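Local coordinates for iron-regulated outer membrane protein (Neisseria meningitidis, PDB 4B7O) that probably carries iron across the meningococcal outer membrane, as a TonB-dependent transporter built of a beta-barrel and a plug, at residues 346-351 against 515-520; 340-345 against 353-358; 394-399 against 435-440. All blocks are in the same frame, centred on the assembly; numbering follows the deposited sequence.

The three contacts lie in or beside loops that join strands of the TonB-dependent barrel, on the same side of the chain's centre. Contact 2 closes the loop between strands 323-339 and 355-373. Contact 1 ties the far part of that loop to the loop after strand 498-509. Their centres are about 9 Å apart, and Asn350 N lies 2.7 Å from Asn345 O, a probable hydrogen bond. Contact 3 joins both ends of the loop between strands 376-391 and 441-455, its centre about 11 Å from that of contact 1. His520 O and Leu395 N, 2.8 Å apart, link these two. Contacts 2 and 3 do not touch, with centres about 17 Å apart. Contact 1 stands between them, beside the plug.

Contact 1: residues 346-351 against 515-520; sequences GYAGNV and DALQTH
His520 reaches Tyr347 because its CG sits between its own backbone N and carbonyl carbon (chi1 48°), which turns NE2 toward the 346-351 loop. In Leu517, CG lies anti to the backbone N, and this lays the isobutyl group against Ala348. NE2 of His520 donates to Tyr347 O at 2.9 Å. The bond is bent, 138° at the hydrogen, but the oxygen stays near the imidazole plane. His520 ND1 is hydrogen-bonded to Lys522 N, so both ring nitrogens are held and the ring's rotation is fixed. Gln518 O lies over the centre of one imidazole face. Leu517 CD1 packs on Ala348 CB at 3.5 Å. The side chains of Gln518 and Tyr347 run side by side, with OE1 at the edge of the phenol ring, 3.8 Å from CD1. Amide and ring planes stand 85° apart. A type I turn from Gly346 to Gly349 presents Tyr347 and Ala348 to the other loop. The contact is buried. Leu517 also packs on Asn355 and Thr357 of strand 355-373, and Ala516 on Ile389 of strand 376-391. Backbone bonds from Ala516 to Gln129 and from Leu517 to Ile130 join this loop to the plug.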
# COMPACT_ATOMS: atom_id res chain seq x y z
N GLY A 346 -20.38 -15.40 -8.58
CA GLY A 346 -21.37 -14.42 -9.14
C GLY A 346 -20.76 -13.05 -9.49
O GLY A 346 -21.17 -12.40 -10.47
N TYR A 347 -19.76 -12.63 -8.68
CA TYR A 347 -19.07 -11.36 -8.85
C TYR A 347 -18.40 -11.36 -10.20
O TYR A 347 -18.49 -10.36 -10.92
CB TYR A 347 -18.02 -11.11 -7.72
CG TYR A 347 -18.66 -10.98 -6.35
CD1 TYR A 347 -19.41 -9.83 -6.02
CD2 TYR A 347 -18.56 -11.99 -5.40
CE1 TYR A 347 -20.01 -9.70 -4.77
CE2 TYR A 347 -19.18 -11.89 -4.15
CZ TYR A 347 -19.90 -10.74 -3.85
OH TYR A 347 -20.51 -10.61 -2.61
N ALA A 348 -17.75 -12.47 -10.54
CA ALA A 348 -17.07 -12.62 -11.84
C ALA A 348 -18.00 -12.99 -12.99
O ALA A 348 -17.55 -13.15 -14.14
CB ALA A 348 -15.95 -13.66 -11.74
N GLY A 349 -19.29 -13.12 -12.67
CA GLY A 349 -20.29 -13.39 -13.69
C GLY A 349 -20.63 -14.86 -13.82
O GLY A 349 -21.53 -15.21 -14.57
N ASN A 350 -19.94 -15.72 -13.06
CA ASN A 350 -20.12 -17.15 -13.18
C ASN A 350 -19.66 -17.55 -14.57
O ASN A 350 -20.26 -18.40 -15.21
CB ASN A 350 -21.61 -17.56 -13.01
CG ASN A 350 -22.22 -17.04 -11.73
OD1 ASN A 350 -22.91 -16.02 -11.76
ND2 ASN A 350 -22.00 -17.73 -10.62
N VAL A 351 -18.63 -16.88 -15.07
CA VAL A 351 -18.00 -17.35 -16.30
C VAL A 351 -17.60 -18.82 -16.10
O VAL A 351 -16.93 -19.19 -15.13
CB VAL A 351 -16.77 -16.50 -16.68
CG1 VAL A 351 -15.96 -17.17 -17.77
CG2 VAL A 351 -17.20 -15.09 -17.07
N ASP A 515 -15.29 -2.05 -9.17
CA ASP A 515 -14.42 -3.27 -9.13
C ASP A 515 -14.21 -3.85 -10.50
O ASP A 515 -15.17 -4.01 -11.28
CB ASP A 515 -15.06 -4.35 -8.25
CG ASP A 515 -15.22 -3.90 -6.83
OD1 ASP A 515 -14.87 -2.72 -6.58
OD2 ASP A 515 -15.69 -4.73 -5.97
N ALA A 516 -12.97 -4.13 -10.83
CA ALA A 516 -12.61 -4.62 -12.16
C ALA A 516 -13.38 -5.90 -12.48
O ALA A 516 -13.84 -6.08 -13.60
CB ALA A 516 -11.09 -4.90 -12.27
N LEU A 517 -13.47 -6.79 -11.48
CA LEU A 517 -14.06 -8.09 -11.67
C LEU A 517 -15.57 -8.04 -11.90
O LEU A 517 -16.19 -9.05 -12.20
CB LEU A 517 -13.73 -9.00 -10.49
CG LEU A 517 -14.17 -10.44 -10.78
CD1 LEU A 517 -13.61 -11.03 -12.09
CD2 LEU A 517 -13.84 -11.29 -9.57
N GLN A 518 -16.17 -6.86 -11.81
CA GLN A 518 -17.61 -6.76 -11.99
C GLN A 518 -17.90 -5.88 -13.13
O GLN A 518 -19.05 -5.64 -13.43
CB GLN A 518 -18.29 -6.23 -10.75
CG GLN A 518 -18.15 -7.11 -9.55
CD GLN A 518 -19.35 -6.93 -8.62
OE1 GLN A 518 -20.45 -7.48 -8.86
NE2 GLN A 518 -19.16 -6.16 -7.57
N THR A 519 -16.86 -5.43 -13.81
CA THR A 519 -17.03 -4.54 -14.94
C THR A 519 -17.94 -5.07 -16.10
O THR A 519 -18.58 -4.26 -16.79
CB THR A 519 -15.66 -4.15 -15.47
OG1 THR A 519 -14.93 -3.51 -14.40
CG2 THR A 519 -15.82 -3.19 -16.61
N HIS A 520 -17.99 -6.39 -16.28
CA HIS A 520 -18.85 -7.04 -17.29
C HIS A 520 -20.31 -6.65 -17.20
O HIS A 520 -21.04 -6.75 -18.19
CB HIS A 520 -18.72 -8.55 -17.18
CG HIS A 520 -18.83 -9.06 -15.77
ND1 HIS A 520 -20.00 -9.07 -15.10
CD2 HIS A 520 -17.88 -9.54 -14.90
CE1 HIS A 520 -19.81 -9.54 -13.88
NE2 HIS A 520 -18.51 -9.83 -13.75

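Contact 2: residues 340-345 against 353-358; sequences ADDKDN and GPNHTR
This is the closing contact of a loop between two neighbouring antiparallel barrel strands, 323-339 and 355-373, where Asp341 and Asp342 meet Gly353 and Asn355. Such long loops lie on the outer side of the membrane in TonB-dependent receptors. The motif at its centre is an Asx turn. OD1 of Asp341 accepts from the backbone N of Lys343, two residues on, at 3.2 Å. The same oxygen takes the backbone N-H of Gly353 across the contact, at 2.8 Å and nearly straight (164°). The two N-H groups approach from opposite faces of the carboxylate, each well above its plane. One oxygen therefore ties the start of the loop to its end. Asp341 can do this because its CG is anti to the backbone N (chi1 -167°), which brings the carboxylate back toward Gly353 although its CB points away. Gly353 has a positive phi, 75°, as the chain turns into the strand.

A type I turn follows from Asp342 to Asn345, closed by Asn345 N to Asp342 O at 2.7 Å. The side chain of Asp342 points toward the returning segment and crosses that of Asn355 at about a right angle. ND2 of Asn355 faces OD2 of Asp342, but the exact geometry is doubtful because this oxygen is modelled too close to its neighbour. Asp342 is buried, and Arg337 lies near enough to OD2 for a salt bridge that would balance its charge, though the place of that oxygen is unsure. Its OD1 is hydrogen-bonded to Ser339 OG. Strand pairing then begins, with backbone bonds from Asn355 to Ser339 and from Thr357 to Arg337. Pro354 brings no N-H, and Ala340 O meets the proline ring instead, 3.5 Å from CD.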
# COMPACT_ATOMS: atom_id res chain seq x y z
N ALA A 340 -9.21 -20.26 -13.08
CA ALA A 340 -9.36 -21.50 -13.84
C ALA A 340 -10.84 -21.75 -14.15
O ALA A 340 -11.16 -22.14 -15.27
CB ALA A 340 -8.75 -22.68 -13.06
N ASP A 341 -11.72 -21.50 -13.18
CA ASP A 341 -13.15 -21.70 -13.37
C ASP A 341 -13.93 -20.78 -12.47
O ASP A 341 -13.93 -20.96 -11.24
CB ASP A 341 -13.54 -23.15 -13.04
CG ASP A 341 -14.97 -23.52 -13.53
OD1 ASP A 341 -15.70 -22.68 -14.15
OD2 ASP A 341 -15.37 -24.68 -13.30
N ASP A 342 -14.65 -19.85 -13.07
CA ASP A 342 -15.40 -18.88 -12.27
C ASP A 342 -16.86 -19.26 -12.08
O ASP A 342 -17.65 -18.46 -11.56
CB ASP A 342 -15.33 -17.51 -12.90
CG ASP A 342 -14.21 -16.69 -12.33
OD1 ASP A 342 -13.78 -17.01 -11.22
OD2 ASP A 342 -13.76 -15.72 -12.99
N LYS A 343 -17.22 -20.46 -12.51
CA LYS A 343 -18.63 -20.81 -12.61
C LYS A 343 -19.44 -20.41 -11.35
O LYS A 343 -20.55 -19.88 -11.47
CB LYS A 343 -18.78 -22.29 -12.94
CG LYS A 343 -18.60 -23.26 -11.78
CD LYS A 343 -19.00 -24.63 -12.29
CE LYS A 343 -17.82 -25.59 -12.27
NZ LYS A 343 -17.73 -26.28 -10.95
N ASP A 344 -18.87 -20.64 -10.17
CA ASP A 344 -19.53 -20.36 -8.90
C ASP A 344 -19.25 -19.00 -8.28
O ASP A 344 -19.55 -18.75 -7.11
CB ASP A 344 -19.18 -21.45 -7.90
CG ASP A 344 -19.83 -22.74 -8.24
OD1 ASP A 344 -21.00 -22.73 -8.70
OD2 ASP A 344 -19.17 -23.78 -8.03
N ASN A 345 -18.68 -18.12 -9.08
CA ASN A 345 -18.33 -16.80 -8.65
C ASN A 345 -19.34 -15.85 -9.29
O ASN A 345 -19.19 -15.54 -10.46
CB ASN A 345 -16.89 -16.53 -9.14
CG ASN A 345 -16.27 -15.28 -8.55
OD1 ASN A 345 -16.95 -14.26 -8.38
ND2 ASN A 345 -14.97 -15.33 -8.28
N GLY A 353 -15.36 -21.86 -16.80
CA GLY A 353 -13.97 -22.09 -17.25
C GLY A 353 -13.13 -20.83 -17.13
O GLY A 353 -13.55 -19.87 -16.48
N PRO A 354 -11.95 -20.81 -17.77
CA PRO A 354 -11.02 -19.70 -17.56
C PRO A 354 -11.69 -18.31 -17.63
O PRO A 354 -12.52 -18.07 -18.52
CB PRO A 354 -9.96 -19.89 -18.66
CG PRO A 354 -10.01 -21.32 -19.03
CD PRO A 354 -11.42 -21.78 -18.76
N ASN A 355 -11.35 -17.44 -16.67
CA ASN A 355 -11.78 -16.04 -16.69
C ASN A 355 -10.59 -15.12 -16.48
O ASN A 355 -9.90 -15.28 -15.50
CB ASN A 355 -12.84 -15.79 -15.61
CG ASN A 355 -13.54 -14.47 -15.80
OD1 ASN A 355 -13.45 -13.90 -16.89
ND2 ASN A 355 -14.25 -13.97 -14.77
N HIS A 356 -10.35 -14.19 -17.40
CA HIS A 356 -9.20 -13.28 -17.37
C HIS A 356 -9.72 -11.92 -17.16
O HIS A 356 -10.63 -11.48 -17.86
CB HIS A 356 -8.42 -13.28 -18.69
CG HIS A 356 -7.70 -14.55 -18.95
ND1 HIS A 356 -8.35 -15.71 -19.28
CD2 HIS A 356 -6.33 -14.86 -18.91
CE1 HIS A 356 -7.43 -16.71 -19.44
NE2 HIS A 356 -6.20 -16.19 -19.20
N THR A 357 -9.15 -11.22 -16.18
CA THR A 357 -9.49 -9.83 -15.91
C THR A 357 -8.20 -9.03 -15.82
O THR A 357 -7.21 -9.45 -15.15
CB THR A 357 -10.34 -9.67 -14.64
OG1 THR A 357 -11.18 -10.83 -14.48
CG2 THR A 357 -11.22 -8.40 -14.74
N ARG A 358 -8.20 -7.88 -16.49
CA ARG A 358 -7.01 -7.09 -16.60
C ARG A 358 -7.24 -5.64 -16.24
O ARG A 358 -8.31 -5.09 -16.53
CB ARG A 358 -6.47 -7.18 -18.04
CG ARG A 358 -5.01 -7.58 -18.09
CD ARG A 358 -4.59 -8.24 -19.40
NE ARG A 358 -4.57 -7.26 -20.48
CZ ARG A 358 -5.31 -7.36 -21.58
NH1 ARG A 358 -6.11 -8.41 -21.72
NH2 ARG A 358 -5.26 -6.44 -22.54

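Contact 3: residues 394-399 against 435-440; sequences FLNGEF and YKLSNP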
# COMPACT_ATOMS: atom_id res chain seq x y z
N PHE A 394 -18.14 -8.63 -21.78
CA PHE A 394 -19.27 -8.12 -21.03
C PHE A 394 -20.44 -9.09 -20.91
O PHE A 394 -20.62 -9.92 -21.77
CB PHE A 394 -19.65 -6.78 -21.60
CG PHE A 394 -18.53 -5.78 -21.49
CD1 PHE A 394 -18.33 -5.05 -20.29
CD2 PHE A 394 -17.62 -5.60 -22.53
CE1 PHE A 394 -17.29 -4.15 -20.16
CE2 PHE A 394 -16.55 -4.68 -22.40
CZ PHE A 394 -16.39 -3.98 -21.20
N LEU A 395 -21.22 -9.01 -19.83
CA LEU A 395 -22.25 -9.98 -19.53
C LEU A 395 -23.56 -9.32 -19.07
O LEU A 395 -24.40 -9.95 -18.43
CB LEU A 395 -21.78 -11.01 -18.51
CG LEU A 395 -20.53 -11.84 -18.88
CD1 LEU A 395 -19.86 -12.38 -17.61
CD2 LEU A 395 -20.83 -13.00 -19.84
N ASN A 396 -23.75 -8.06 -19.42
CA ASN A 396 -24.99 -7.40 -19.00
C ASN A 396 -26.23 -8.13 -19.49
O ASN A 396 -27.23 -8.24 -18.75
CB ASN A 396 -25.03 -5.93 -19.42
CG ASN A 396 -24.35 -5.67 -20.74
OD1 ASN A 396 -23.36 -6.29 -21.08
ND2 ASN A 396 -24.87 -4.70 -21.49
N GLY A 397 -26.16 -8.68 -20.70
CA GLY A 397 -27.30 -9.45 -21.28
C GLY A 397 -27.79 -10.60 -20.41
O GLY A 397 -28.97 -10.96 -20.47
N GLU A 398 -26.88 -11.16 -19.61
CA GLU A 398 -27.22 -12.17 -18.60
C GLU A 398 -27.80 -11.51 -17.36
O GLU A 398 -28.03 -12.20 -16.35
CB GLU A 398 -25.99 -13.01 -18.20
CG GLU A 398 -25.19 -13.61 -19.38
CD GLU A 398 -24.25 -14.80 -19.04
OE1 GLU A 398 -23.67 -14.86 -17.95
OE2 GLU A 398 -24.05 -15.69 -19.90
N PHE A 399 -28.03 -10.18 -17.41
CA PHE A 399 -28.55 -9.49 -16.21
C PHE A 399 -29.97 -9.93 -15.83
O PHE A 399 -30.82 -10.16 -16.69
CB PHE A 399 -28.46 -7.96 -16.31
CG PHE A 399 -29.19 -7.27 -15.19
CD1 PHE A 399 -28.66 -7.27 -13.88
CD2 PHE A 399 -30.44 -6.69 -15.40
CE1 PHE A 399 -29.35 -6.68 -12.83
CE2 PHE A 399 -31.14 -6.09 -14.35
CZ PHE A 399 -30.58 -6.08 -13.06
N TYR A 435 -27.97 -2.36 -22.95
CA TYR A 435 -26.74 -1.55 -22.90
C TYR A 435 -25.54 -2.10 -23.68
O TYR A 435 -25.29 -3.30 -23.69
CB TYR A 435 -26.33 -1.29 -21.46
CG TYR A 435 -26.60 0.12 -20.96
CD1 TYR A 435 -25.95 1.22 -21.54
CD2 TYR A 435 -27.50 0.34 -19.90
CE1 TYR A 435 -26.20 2.50 -21.07
CE2 TYR A 435 -27.75 1.62 -19.43
CZ TYR A 435 -27.10 2.68 -20.00
OH TYR A 435 -27.35 3.95 -19.56
N LYS A 436 -24.78 -1.21 -24.31
CA LYS A 436 -23.62 -1.63 -25.04
C LYS A 436 -22.31 -1.20 -24.37
O LYS A 436 -21.65 -0.22 -24.77
CB LYS A 436 -23.68 -1.15 -26.48
CG LYS A 436 -24.36 -2.12 -27.46
CD LYS A 436 -25.74 -2.67 -27.02
CE LYS A 436 -26.52 -3.30 -28.18
NZ LYS A 436 -27.30 -4.50 -27.78
N LEU A 437 -21.93 -1.99 -23.36
CA LEU A 437 -20.79 -1.71 -22.48
C LEU A 437 -19.44 -1.73 -23.17
O LEU A 437 -19.21 -2.55 -24.02
CB LEU A 437 -20.80 -2.72 -21.36
CG LEU A 437 -21.68 -2.30 -20.20
CD1 LEU A 437 -22.77 -1.27 -20.52
CD2 LEU A 437 -22.25 -3.53 -19.55
N SER A 438 -18.58 -0.77 -22.84
CA SER A 438 -17.17 -0.85 -23.23
C SER A 438 -16.23 -0.76 -21.98
O SER A 438 -16.68 -0.71 -20.80
CB SER A 438 -16.84 0.23 -24.27
OG SER A 438 -17.25 1.47 -23.77
N ASN A 439 -14.93 -0.76 -22.24
CA ASN A 439 -13.94 -0.73 -21.18
C ASN A 439 -13.86 0.62 -20.48
O ASN A 439 -13.50 1.63 -21.11
CB ASN A 439 -12.59 -1.01 -21.80
CG ASN A 439 -12.42 -2.45 -22.12
OD1 ASN A 439 -13.33 -3.25 -21.86
ND2 ASN A 439 -11.26 -2.82 -22.61
N PRO A 440 -14.12 0.64 -19.17
CA PRO A 440 -14.04 1.85 -18.37
C PRO A 440 -12.63 2.33 -18.33
O PRO A 440 -11.70 1.50 -18.37
CB PRO A 440 -14.48 1.40 -16.99
CG PRO A 440 -15.10 0.04 -17.20
CD PRO A 440 -14.30 -0.54 -18.33
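Asn396 ND2 donates to Tyr435 O at 2.6 Å. The bond is short but weak, since the angle at the hydrogen is 123°. It joins the two ends of the long loop between barrel strands 376-391 and 441-455, at the start of a 3-10 turn, 396-398. Helix 423-434 lies within the same loop, and Asn396 also packs on its Val432. Leu437 and Asn396 come from opposite directions, and CD2 of the leucine presses against CG of the amide at 3.2 Å, a tight approach. The CB of Leu437 makes a CH-pi contact over one face of the Phe394 ring, 4.0 Å from the ring centroid. Leu437 O lies above a ring face too, offset toward the rim. The ring is placed there by a first torsion that sets CG anti to the carbonyl carbon (chi1 -61°). Several of these residues also touch a crystal neighbour. Beyond the ring the chain is held by barrel strands: Ser438 OG is hydrogen-bonded to Lys472 NZ, and Asn439 ND2 to Glu388 OE2. With its nitrogen so engaged, the Asn439 amide directs OD1 to the edge of the Phe394 ring, 3.2 Å from CZ.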